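Local coordinates for L-methionine gamma-lyase (Fusobacterium nucleatum subsp. nucleatum, PDB 6LXU), which belongs to the Cys/Met metabolism family of pyridoxal-phosphate-dependent enzymes and carries its cofactor covalently bound in a four-chain assembly, at residues 38-43 with 47-52; 65-70 with 83-88; 60-65 with 239-244; 90-95 with 223-228. All blocks are in the same frame, centred on the assembly; numbering follows the deposited sequence.

Contact 1 (38-43 with 47-52); sequences FIFDSA and GRRFAL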
loop_
_atom_site.group_PDB
_atom_site.type_symbol
_atom_site.label_atom_id
_atom_site.label_comp_id
_atom_site.label_asym_id
_atom_site.label_seq_id
_atom_site.Cartn_x
_atom_site.Cartn_y
_atom_site.Cartn_z
ATOM N N PHE A 38 -5.761 14.229 -12.310
ATOM C CA PHE A 38 -6.105 13.511 -13.529
ATOM C C PHE A 38 -5.767 14.409 -14.709
ATOM O O PHE A 38 -5.948 15.637 -14.658
ATOM C CB PHE A 38 -7.586 13.154 -13.549
ATOM C CG PHE A 38 -7.982 12.200 -12.458
ATOM C CD1 PHE A 38 -8.179 12.636 -11.151
ATOM C CD2 PHE A 38 -8.143 10.854 -12.729
ATOM C CE1 PHE A 38 -8.518 11.754 -10.142
ATOM C CE2 PHE A 38 -8.514 9.973 -11.729
ATOM C CZ PHE A 38 -8.684 10.423 -10.425
ATOM N N ILE A 39 -5.274 13.812 -15.771
ATOM C CA ILE A 39 -4.842 14.598 -16.921
ATOM C C ILE A 39 -5.917 14.630 -17.994
ATOM O O ILE A 39 -6.636 13.656 -18.206
ATOM C CB ILE A 39 -3.475 14.153 -17.470
ATOM C CG1 ILE A 39 -3.511 12.790 -18.125
ATOM C CG2 ILE A 39 -2.423 14.191 -16.371
ATOM C CD1 ILE A 39 -2.187 12.462 -18.783
ATOM N N PHE A 40 -6.012 15.768 -18.672
ATOM C CA PHE A 40 -6.952 15.950 -19.772
ATOM C C PHE A 40 -6.227 15.823 -21.100
ATOM O O PHE A 40 -5.073 16.184 -21.221
ATOM C CB PHE A 40 -7.610 17.322 -19.671
ATOM C CG PHE A 40 -8.178 17.617 -18.317
ATOM C CD1 PHE A 40 -9.187 16.816 -17.785
ATOM C CD2 PHE A 40 -7.709 18.672 -17.565
ATOM C CE1 PHE A 40 -9.715 17.082 -16.539
ATOM C CE2 PHE A 40 -8.240 18.935 -16.317
ATOM C CZ PHE A 40 -9.246 18.138 -15.802
ATOM N N ASP A 41 -6.961 15.333 -22.105
ATOM C CA ASP A 41 -6.429 15.180 -23.466
ATOM C C ASP A 41 -6.295 16.529 -24.176
ATOM O O ASP A 41 -5.536 16.653 -25.135
ATOM C CB ASP A 41 -7.342 14.291 -24.336
ATOM C CG ASP A 41 -7.540 12.889 -23.780
ATOM O OD1 ASP A 41 -6.612 12.369 -23.125
ATOM O OD2 ASP A 41 -8.619 12.303 -24.022
ATOM N N SER A 42 -7.070 17.509 -23.723
ATOM C CA SER A 42 -7.121 18.829 -24.339
ATOM C C SER A 42 -7.685 19.803 -23.329
ATOM O O SER A 42 -8.318 19.413 -22.346
ATOM C CB SER A 42 -8.039 18.800 -25.571
ATOM O OG SER A 42 -9.353 18.500 -25.172
ATOM N N ALA A 43 -7.498 21.088 -23.602
ATOM C CA ALA A 43 -8.133 22.134 -22.802
ATOM C C ALA A 43 -9.649 21.961 -22.811
ATOM O O ALA A 43 -10.307 22.071 -21.782
ATOM C CB ALA A 43 -7.762 23.518 -23.324
ATOM N N GLY A 47 -12.465 21.589 -19.831
ATOM C CA GLY A 47 -13.658 22.438 -19.750
ATOM C C GLY A 47 -14.960 21.656 -19.686
ATOM O O GLY A 47 -15.830 21.963 -18.886
ATOM N N ARG A 48 -15.062 20.621 -20.508
ATOM C CA ARG A 48 -16.273 19.795 -20.518
ATOM C C ARG A 48 -16.474 19.090 -19.182
ATOM O O ARG A 48 -17.594 18.989 -18.693
ATOM C CB ARG A 48 -16.256 18.782 -21.657
ATOM C CG ARG A 48 -16.489 19.413 -23.020
ATOM C CD ARG A 48 -16.751 18.367 -24.088
ATOM N NE ARG A 48 -15.574 17.544 -24.358
ATOM C CZ ARG A 48 -14.599 17.829 -25.230
ATOM N NH1 ARG A 48 -14.643 18.946 -25.956
ATOM N NH2 ARG A 48 -13.581 16.998 -25.379
ATOM N N ARG A 49 -15.393 18.633 -18.555
ATOM C CA ARG A 49 -15.539 17.984 -17.244
ATOM C C ARG A 49 -15.962 18.958 -16.174
ATOM O O ARG A 49 -16.835 18.641 -15.379
ATOM C CB ARG A 49 -14.276 17.256 -16.842
ATOM C CG ARG A 49 -14.054 16.084 -17.754
ATOM C CD ARG A 49 -13.261 15.017 -17.084
ATOM N NE ARG A 49 -13.030 13.935 -18.029
ATOM C CZ ARG A 49 -11.901 13.257 -18.151
ATOM N NH1 ARG A 49 -10.870 13.517 -17.354
ATOM N NH2 ARG A 49 -11.799 12.302 -19.071
ATOM N N PHE A 50 -15.383 20.158 -16.173
ATOM C CA PHE A 50 -15.786 21.184 -15.213
ATOM C C PHE A 50 -17.217 21.687 -15.432
ATOM O O PHE A 50 -17.874 22.110 -14.484
ATOM C CB PHE A 50 -14.804 22.358 -15.207
ATOM C CG PHE A 50 -13.620 22.121 -14.320
ATOM C CD1 PHE A 50 -13.738 22.325 -12.955
ATOM C CD2 PHE A 50 -12.411 21.658 -14.831
ATOM C CE1 PHE A 50 -12.669 22.100 -12.107
ATOM C CE2 PHE A 50 -11.332 21.425 -13.976
ATOM C CZ PHE A 50 -11.472 21.639 -12.617
ATOM N N ALA A 51 -17.682 21.633 -16.679
ATOM C CA ALA A 51 -19.054 22.034 -17.020
ATOM C C ALA A 51 -20.062 20.879 -16.915
ATOM O O ALA A 51 -21.227 21.056 -17.292
ATOM C CB ALA A 51 -19.071 22.623 -18.423
ATOM N N LEU A 52 -19.629 19.717 -16.412
ATOM C CA LEU A 52 -20.469 18.509 -16.295
ATOM C C LEU A 52 -21.084 18.078 -17.637
ATOM O O LEU A 52 -22.213 17.567 -17.679
ATOM C CB LEU A 52 -21.559 18.704 -15.230
ATOM C CG LEU A 52 -21.134 19.272 -13.873
ATOM C CD1 LEU A 52 -22.343 19.460 -12.969
ATOM C CD2 LEU A 52 -20.107 18.381 -13.197
HETATM O O HOH W 1 -8.553 12.091 -17.299
HETATM O O HOH W 2 -10.536 16.311 -26.352
#
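R49 meets F40 at the edge of the ring instead of stacking on it: NH1 of R49 lies near the ring plane, 3.7 Å from CD1 of F40, and the guanidinium is turned 64° from the ring. An extended chain carries the group there, with NE of R49 anti to CB about the CG-CD bond (chi3 -178°). NH1 stays 4.3 Å from I39 O, and a water fills the gap, donating to I39 O at 2.6 Å and accepting from R49 NH1 at 2.7 Å in the guanidinium plane. R49 is further held by the carbonyls of A55 and Y57, through NE and NH1 respectively. The two segments lie at the ends of the short helix 43-50. S42 is its N-cap, with OG bonded to Q45 N, and L52 is the C-prime residue of the Schellman motif that closes it. Between these ends G47 N donates to A43 O in a regular helical bond of 2.9 Å. F40 CZ touches F50 CE2 obliquely at 4.3 Å, and M355 of the second subunit packs on both rings. A second water bonds S42 OG at 2.8 Å and, weakly, R48 NH2, whose guanidinium also forms a salt bridge with E54.

Contact 2 (65-70 with 83-88); sequences PTTTVL and GIAMSS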
loop_
_atom_site.group_PDB
_atom_site.type_symbol
_atom_site.label_atom_id
_atom_site.label_comp_id
_atom_site.label_asym_id
_atom_site.label_seq_id
_atom_site.Cartn_x
_atom_site.Cartn_y
_atom_site.Cartn_z
ATOM N N PRO A 65 -11.687 6.824 -9.323
ATOM C CA PRO A 65 -12.322 5.591 -9.817
ATOM C C PRO A 65 -12.329 4.428 -8.825
ATOM O O PRO A 65 -13.292 3.669 -8.792
ATOM C CB PRO A 65 -11.578 5.263 -11.106
ATOM C CG PRO A 65 -10.545 6.296 -11.277
ATOM C CD PRO A 65 -10.617 7.304 -10.199
ATOM N N THR A 66 -11.260 4.254 -8.043
ATOM C CA THR A 66 -11.273 3.216 -7.011
ATOM C C THR A 66 -12.398 3.481 -6.011
ATOM O O THR A 66 -13.192 2.614 -5.674
ATOM C CB THR A 66 -9.912 3.108 -6.301
ATOM O OG1 THR A 66 -8.870 2.964 -7.266
ATOM C CG2 THR A 66 -9.911 1.960 -5.305
ATOM N N THR A 67 -12.476 4.728 -5.554
ATOM C CA THR A 67 -13.493 5.110 -4.590
ATOM C C THR A 67 -14.906 4.979 -5.166
ATOM O O THR A 67 -15.822 4.594 -4.450
ATOM C CB THR A 67 -13.207 6.521 -4.101
ATOM O OG1 THR A 67 -11.839 6.539 -3.688
ATOM C CG2 THR A 67 -14.094 6.902 -2.959
ATOM N N THR A 68 -15.064 5.300 -6.447
ATOM C CA THR A 68 -16.375 5.143 -7.088
ATOM C C THR A 68 -16.904 3.714 -6.995
ATOM O O THR A 68 -18.094 3.503 -6.752
ATOM C CB THR A 68 -16.309 5.576 -8.556
ATOM O OG1 THR A 68 -16.050 6.980 -8.575
ATOM C CG2 THR A 68 -17.611 5.289 -9.306
ATOM N N VAL A 69 -16.030 2.737 -7.184
ATOM C CA VAL A 69 -16.440 1.337 -7.056
ATOM C C VAL A 69 -16.975 1.051 -5.668
ATOM O O VAL A 69 -18.025 0.437 -5.518
ATOM C CB VAL A 69 -15.304 0.390 -7.436
ATOM C CG1 VAL A 69 -15.635 -1.053 -7.079
ATOM C CG2 VAL A 69 -15.026 0.512 -8.919
ATOM N N LEU A 70 -16.257 1.529 -4.649
ATOM C CA LEU A 70 -16.708 1.358 -3.282
ATOM C C LEU A 70 -18.069 2.007 -3.043
ATOM O O LEU A 70 -18.954 1.433 -2.408
ATOM C CB LEU A 70 -15.662 1.929 -2.324
ATOM C CG LEU A 70 -16.039 1.965 -0.846
ATOM C CD1 LEU A 70 -16.359 0.577 -0.325
ATOM C CD2 LEU A 70 -14.907 2.589 -0.043
ATOM N N GLY A 83 -23.787 6.389 -3.530
ATOM C CA GLY A 83 -22.886 6.300 -2.394
ATOM C C GLY A 83 -21.837 7.388 -2.402
ATOM O O GLY A 83 -21.458 7.889 -3.459
ATOM N N ILE A 84 -21.383 7.762 -1.201
ATOM C CA ILE A 84 -20.270 8.690 -1.032
ATOM C C ILE A 84 -19.356 8.119 0.036
ATOM O O ILE A 84 -19.832 7.659 1.073
ATOM C CB ILE A 84 -20.720 10.081 -0.560
ATOM C CG1 ILE A 84 -22.007 10.539 -1.240
ATOM C CG2 ILE A 84 -19.613 11.096 -0.799
ATOM C CD1 ILE A 84 -22.543 11.765 -0.572
ATOM N N ALA A 85 -18.046 8.169 -0.215
ATOM C CA ALA A 85 -17.052 7.688 0.737
ATOM C C ALA A 85 -16.275 8.839 1.353
ATOM O O ALA A 85 -15.983 9.840 0.694
ATOM C CB ALA A 85 -16.095 6.733 0.070
ATOM N N MET A 86 -15.916 8.647 2.621
ATOM C CA MET A 86 -15.134 9.603 3.397
ATOM C C MET A 86 -14.086 8.847 4.198
ATOM O O MET A 86 -14.144 7.635 4.356
ATOM C CB MET A 86 -16.021 10.414 4.349
ATOM C CG MET A 86 -17.059 11.290 3.669
ATOM S SD MET A 86 -18.517 10.408 3.089
ATOM C CE MET A 86 -19.526 11.822 2.660
ATOM N N SER A 87 -13.152 9.606 4.764
ATOM C CA SER A 87 -12.017 9.036 5.489
ATOM C C SER A 87 -12.289 8.694 6.956
ATOM O O SER A 87 -11.361 8.305 7.664
ATOM C CB SER A 87 -10.803 9.928 5.351
ATOM O OG SER A 87 -11.079 11.185 5.912
ATOM N N SER A 88 -13.544 8.789 7.402
ATOM C CA SER A 88 -13.974 8.167 8.662
ATOM C C SER A 88 -15.491 8.179 8.696
ATOM O O SER A 88 -16.137 8.938 7.968
ATOM C CB SER A 88 -13.448 8.912 9.897
ATOM O OG SER A 88 -14.066 10.182 10.030
#
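A85 faces T67 and L70 across the join between the seven-stranded mixed sheet and helix 65-78. The strand order, with 82-86 at one end and antiparallel 223-227 next to it, is that of the large domain of fold type I PLP-dependent enzymes. The strand comes in through G83, and I84 and later M86 turn their side chains from helix 65-78 to the opposite side of the sheet, where both meet I235 of helix 229-244. A85, between them, supplies the strand's whole share of the contact. Its CB lies 3.6 Å from T67 CG2, with the CA atoms of T67 and A85 6.9 Å apart. The torsion of T67 explains the choice of branch: chi1 of -51° sets CG2 anti to the backbone N and presents the methyl, not OG1, to the strand. The 90 Å² buried is small, in keeping with a single methyl on the strand side. Past M86 the chain leaves the strand toward the second subunit, S87 OG bonding to OG of S87 of that subunit and S88 OG, at the N-cap of helix 89-100, to G91 N and to G245 O of the second subunit. Back at A85, the looser touch comes from one turn beyond T67, where L70 CD2 stands 4.3 Å from A85 CB.

Contact 3 (60-65 with 239-244); sequences TRLGNP and GLKDMT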
loop_
_atom_site.group_PDB
_atom_site.type_symbol
_atom_site.label_atom_id
_atom_site.label_comp_id
_atom_site.label_asym_id
_atom_site.label_seq_id
_atom_site.Cartn_x
_atom_site.Cartn_y
_atom_site.Cartn_z
ATOM N N THR A 60 -8.963 13.904 -6.874
ATOM C CA THR A 60 -9.455 12.865 -5.972
ATOM C C THR A 60 -10.378 13.367 -4.868
ATOM O O THR A 60 -11.269 12.633 -4.463
ATOM C CB THR A 60 -8.274 12.039 -5.447
ATOM O OG1 THR A 60 -7.823 11.265 -6.560
ATOM C CG2 THR A 60 -8.630 11.106 -4.288
ATOM N N ARG A 61 -10.239 14.624 -4.399
ATOM C CA ARG A 61 -11.216 15.121 -3.420
ATOM C C ARG A 61 -12.646 15.126 -3.979
ATOM O O ARG A 61 -13.593 14.899 -3.227
ATOM C CB ARG A 61 -10.825 16.501 -2.877
ATOM C CG ARG A 61 -11.850 17.141 -1.931
ATOM C CD ARG A 61 -11.237 18.080 -0.872
ATOM N NE ARG A 61 -10.274 19.010 -1.449
ATOM C CZ ARG A 61 -10.586 20.055 -2.220
ATOM N NH1 ARG A 61 -11.861 20.370 -2.457
ATOM N NH2 ARG A 61 -9.629 20.772 -2.781
ATOM N N LEU A 62 -12.787 15.369 -5.283
ATOM C CA LEU A 62 -14.102 15.312 -5.951
ATOM C C LEU A 62 -14.582 13.888 -6.176
ATOM O O LEU A 62 -15.791 13.614 -6.052
ATOM C CB LEU A 62 -14.064 16.042 -7.288
ATOM C CG LEU A 62 -13.738 17.529 -7.239
ATOM C CD1 LEU A 62 -13.619 18.114 -8.640
ATOM C CD2 LEU A 62 -14.755 18.297 -6.425
ATOM N N GLY A 63 -13.664 12.989 -6.510
ATOM C CA GLY A 63 -13.984 11.606 -6.821
ATOM C C GLY A 63 -12.787 10.918 -7.425
ATOM O O GLY A 63 -11.880 11.562 -7.923
ATOM N N ASN A 64 -12.802 9.582 -7.376
ATOM C CA ASN A 64 -11.672 8.771 -7.806
ATOM C C ASN A 64 -12.240 7.420 -8.252
ATOM O O ASN A 64 -13.152 6.925 -7.617
ATOM C CB ASN A 64 -10.708 8.613 -6.610
ATOM C CG ASN A 64 -9.560 7.671 -6.879
ATOM O OD1 ASN A 64 -9.737 6.455 -6.941
ATOM N ND2 ASN A 64 -8.354 8.225 -7.022
ATOM N N PRO A 65 -11.687 6.824 -9.323
ATOM C CA PRO A 65 -12.322 5.591 -9.817
ATOM C C PRO A 65 -12.329 4.428 -8.825
ATOM O O PRO A 65 -13.292 3.669 -8.792
ATOM C CB PRO A 65 -11.578 5.263 -11.106
ATOM C CG PRO A 65 -10.545 6.296 -11.277
ATOM C CD PRO A 65 -10.617 7.304 -10.199
ATOM N N GLY A 239 -20.484 19.330 1.439
ATOM C CA GLY A 239 -19.983 18.802 2.706
ATOM C C GLY A 239 -18.572 18.264 2.612
ATOM O O GLY A 239 -17.670 18.720 3.330
ATOM N N LEU A 240 -18.363 17.313 1.724
ATOM C CA LEU A 240 -17.043 16.704 1.554
ATOM C C LEU A 240 -16.055 17.667 0.907
ATOM O O LEU A 240 -14.933 17.850 1.399
ATOM C CB LEU A 240 -17.163 15.421 0.732
ATOM C CG LEU A 240 -15.860 14.740 0.297
ATOM C CD1 LEU A 240 -14.969 14.344 1.467
ATOM C CD2 LEU A 240 -16.181 13.510 -0.541
ATOM N N LYS A 241 -16.454 18.310 -0.186
ATOM C CA LYS A 241 -15.522 19.118 -0.963
ATOM C C LYS A 241 -14.922 20.263 -0.145
ATOM O O LYS A 241 -13.715 20.525 -0.225
ATOM C CB LYS A 241 -16.206 19.706 -2.212
ATOM C CG LYS A 241 -15.235 20.382 -3.169
ATOM C CD LYS A 241 -15.912 20.885 -4.437
ATOM C CE LYS A 241 -16.615 22.220 -4.252
ATOM N NZ LYS A 241 -15.658 23.353 -4.351
ATOM N N ASP A 242 -15.780 20.948 0.613
ATOM C CA ASP A 242 -15.418 22.206 1.262
ATOM C C ASP A 242 -15.511 22.192 2.777
ATOM O O ASP A 242 -14.725 22.902 3.419
ATOM C CB ASP A 242 -16.331 23.345 0.765
ATOM C CG ASP A 242 -16.256 23.605 -0.737
ATOM O OD1 ASP A 242 -15.233 23.309 -1.347
ATOM O OD2 ASP A 242 -17.238 24.167 -1.277
ATOM N N MET A 243 -16.459 21.470 3.362
ATOM C CA MET A 243 -16.714 21.677 4.778
ATOM C C MET A 243 -16.068 20.669 5.714
ATOM O O MET A 243 -15.924 20.955 6.894
ATOM C CB MET A 243 -18.201 21.777 5.006
ATOM C CG MET A 243 -18.821 22.829 4.099
ATOM S SD MET A 243 -20.554 23.152 4.408
ATOM C CE MET A 243 -20.499 24.013 5.979
ATOM N N THR A 244 -15.644 19.515 5.190
ATOM C CA THR A 244 -14.858 18.575 5.972
ATOM C C THR A 244 -13.561 18.170 5.287
ATOM O O THR A 244 -12.590 17.864 5.974
ATOM C CB THR A 244 -15.630 17.296 6.292
ATOM O OG1 THR A 244 -15.789 16.538 5.087
ATOM C CG2 THR A 244 -16.985 17.589 6.928
#
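A cofactor site built by two subunits borders this contact, in which R61 and L62 of a loop lie against L240 and K241 of helix 229-244. R61 NH1 reaches K241 O at 2.9 Å, but the N-H...O angle of 121° makes the bond weak. The stronger partner of this side chain is the PLP-lysine side chain (LLP) of the second subunit, bonded to NE. A bend at chi3 (47°) turns the guanidinium off the line of its chain, and K241 CG lies in its plane, at the edge, 3.4 Å from NH1. Beside the arginine, L62 and K241 run side by side in the same direction, with L62 CD2 and K241 CD a tight 3.5 Å apart. K241 then bends at chi3 and chi4, and its NZ forms a salt bridge with D242 OD1 at 3.0 Å, on the syn side of the carboxylate; two conformers of K241 limit the weight of both values. L240 CD2 lies 4.0 Å from R61 O. The helix widens here into a pi-type turn, with T244 N bonded to G239 O at 2.9 Å. In the loop, N64 ND2 donates almost straight (170°) to T60 OG1 and also bonds Y33 O; N64 is the N-cap of helix 65-78, its OD1 bonded weakly to T66 N. An arginine extending to the neighbour's cofactor is consistent with the shared active sites of fold type I PLP enzyme dimers.

Contact 4 (90-95 with 223-228); sequences MGAISS and GLVVTR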
loop_
_atom_site.group_PDB
_atom_site.type_symbol
_atom_site.label_atom_id
_atom_site.label_comp_id
_atom_site.label_asym_id
_atom_site.label_seq_id
_atom_site.Cartn_x
_atom_site.Cartn_y
_atom_site.Cartn_z
ATOM N N MET A 90 -17.058 9.504 11.202
ATOM C CA MET A 90 -17.361 10.875 11.591
ATOM C C MET A 90 -17.287 11.817 10.397
ATOM O O MET A 90 -18.025 12.818 10.359
ATOM C CB MET A 90 -16.478 11.365 12.744
ATOM C CG MET A 90 -16.718 10.648 14.060
ATOM S SD MET A 90 -18.440 10.475 14.546
ATOM C CE MET A 90 -18.972 12.180 14.667
ATOM N N GLY A 91 -16.436 11.515 9.415
ATOM C CA GLY A 91 -16.441 12.250 8.161
ATOM C C GLY A 91 -17.739 12.115 7.380
ATOM O O GLY A 91 -18.225 13.091 6.798
ATOM N N ALA A 92 -18.288 10.900 7.330
ATOM C CA ALA A 92 -19.578 10.673 6.683
ATOM C C ALA A 92 -20.689 11.434 7.399
ATOM O O ALA A 92 -21.512 12.106 6.755
ATOM C CB ALA A 92 -19.882 9.183 6.648
ATOM N N ILE A 93 -20.714 11.325 8.725
ATOM C CA ILE A 93 -21.754 11.962 9.543
ATOM C C ILE A 93 -21.682 13.485 9.454
ATOM O O ILE A 93 -22.693 14.155 9.141
ATOM C CB ILE A 93 -21.651 11.465 10.996
ATOM C CG1 ILE A 93 -22.068 9.984 11.072
ATOM C CG2 ILE A 93 -22.506 12.291 11.959
ATOM C CD1 ILE A 93 -21.543 9.280 12.310
ATOM N N SER A 94 -20.497 14.045 9.695
ATOM C CA SER A 94 -20.332 15.496 9.672
ATOM C C SER A 94 -20.545 16.067 8.277
ATOM O O SER A 94 -21.205 17.100 8.124
ATOM C CB SER A 94 -18.979 15.926 10.255
ATOM O OG SER A 94 -17.891 15.428 9.499
ATOM N N SER A 95 -20.007 15.427 7.241
ATOM C CA SER A 95 -20.199 15.944 5.893
ATOM C C SER A 95 -21.680 16.043 5.559
ATOM O O SER A 95 -22.128 17.005 4.939
ATOM C CB SER A 95 -19.545 15.067 4.846
ATOM O OG SER A 95 -18.122 15.034 4.961
ATOM N N GLY A 223 -15.678 6.132 6.272
ATOM C CA GLY A 223 -17.117 6.318 6.375
ATOM C C GLY A 223 -17.770 6.206 5.019
ATOM O O GLY A 223 -17.136 6.406 3.985
ATOM N N LEU A 224 -19.071 5.902 5.041
ATOM C CA LEU A 224 -19.865 5.798 3.817
ATOM C C LEU A 224 -21.233 6.394 4.048
ATOM O O LEU A 224 -21.787 6.318 5.149
ATOM C CB LEU A 224 -20.009 4.345 3.363
ATOM C CG LEU A 224 -18.717 3.628 2.997
ATOM C CD1 LEU A 224 -18.896 2.129 2.937
ATOM C CD2 LEU A 224 -18.153 4.163 1.703
ATOM N N VAL A 225 -21.776 6.995 2.988
ATOM C CA VAL A 225 -23.132 7.537 2.971
ATOM C C VAL A 225 -23.868 6.940 1.785
ATOM O O VAL A 225 -23.285 6.832 0.714
ATOM C CB VAL A 225 -23.104 9.077 2.827
ATOM C CG1 VAL A 225 -24.513 9.661 2.764
ATOM C CG2 VAL A 225 -22.305 9.730 3.946
ATOM N N VAL A 226 -25.143 6.578 1.979
ATOM C CA VAL A 226 -26.007 6.192 0.864
ATOM C C VAL A 226 -27.291 7.000 0.934
ATOM O O VAL A 226 -27.923 7.093 1.978
ATOM C CB VAL A 226 -26.341 4.695 0.854
ATOM C CG1 VAL A 226 -27.203 4.350 -0.365
ATOM C CG2 VAL A 226 -25.061 3.866 0.819
ATOM N N THR A 227 -27.673 7.576 -0.207
ATOM C CA THR A 227 -28.899 8.354 -0.300
ATOM C C THR A 227 -29.292 8.528 -1.767
ATOM O O THR A 227 -28.668 7.975 -2.667
ATOM C CB THR A 227 -28.738 9.695 0.466
ATOM O OG1 THR A 227 -29.994 10.381 0.517
ATOM C CG2 THR A 227 -27.721 10.617 -0.162
ATOM N N ARG A 228 -30.351 9.316 -1.984
ATOM C CA ARG A 228 -30.797 9.646 -3.342
ATOM C C ARG A 228 -29.763 10.523 -4.033
ATOM O O ARG A 228 -29.047 11.294 -3.366
ATOM C CB ARG A 228 -32.121 10.424 -3.330
ATOM C CG ARG A 228 -33.290 9.762 -2.662
ATOM C CD ARG A 228 -34.500 10.691 -2.628
ATOM N NE ARG A 228 -34.404 11.890 -1.780
ATOM C CZ ARG A 228 -34.748 11.983 -0.478
ATOM N NH1 ARG A 228 -35.152 10.914 0.196
ATOM N NH2 ARG A 228 -34.661 13.144 0.150
#
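A92 CB is the single side-chain atom that helix 90-95 brings against strand 223-227. It meets V225 CG2 and L224 N, each at 3.7 Å, and lies 4.0 Å from G223 CA. The backbones come very close, with A92 CA and G223 CA 5.0 Å apart, a spacing that goes with a one-carbon side chain on the helix and none on the strand. The axes approach to 6.5 Å at 41°. V225 is the other side chain that matters. Its chi1 of 178° places CG1 anti to the backbone N and CG2 beside that N, which turns CG2 toward A92, where it also comes within 3.8 Å of A92 O. The other face of the strand carries L224, directed away from the helix.

The helix side has two serines folded back onto carbonyls of the preceding turn. S94 OG donates to M90 O at 2.8 Å and S95 OG to G91 O at 2.7 Å, although their chi1 values differ in sign; S95 OG also bonds T244 OG1 of helix 229-244. In each case the hydroxyl and the backbone N of the same serine reach the carbonyl from opposite faces of its plane, gripping each oxygen twice. The start of the helix belongs to the cofactor site, for M90 N bonds to the phosphate oxygen OP3 of the LLP at position 212. Across to the strand, by contrast, methyls meet backbone and each other in van der Waals contact, which implies that between these two segments close fit, rather than polar bonding, probably governs the spacing.

In the fold
Contacts 2 and 4 are buried and hold the same sheet, through its neighbouring strands 82-86 and 223-227; both are almost purely apolar. Contact 3 is partly buried, about 10 Å from contact 2 and 12 Å from contact 4 between centres, and adds polar chemistry at the subunit boundary. T244 OG1 and S95 OG, 2.8 Å apart and probably hydrogen-bonded, tie its helix to that of contact 4, while A85 O of contact 2 packs on L240 CD2 of contact 3. Contact 1 lies furthest out, its centre about 36 Å from the chain centre; it is partly buried, borders two other subunits, and relies on water-bridged arginines. F38 CZ reaches P65 CD at 3.7 Å, joining it to contacts 2 and 3.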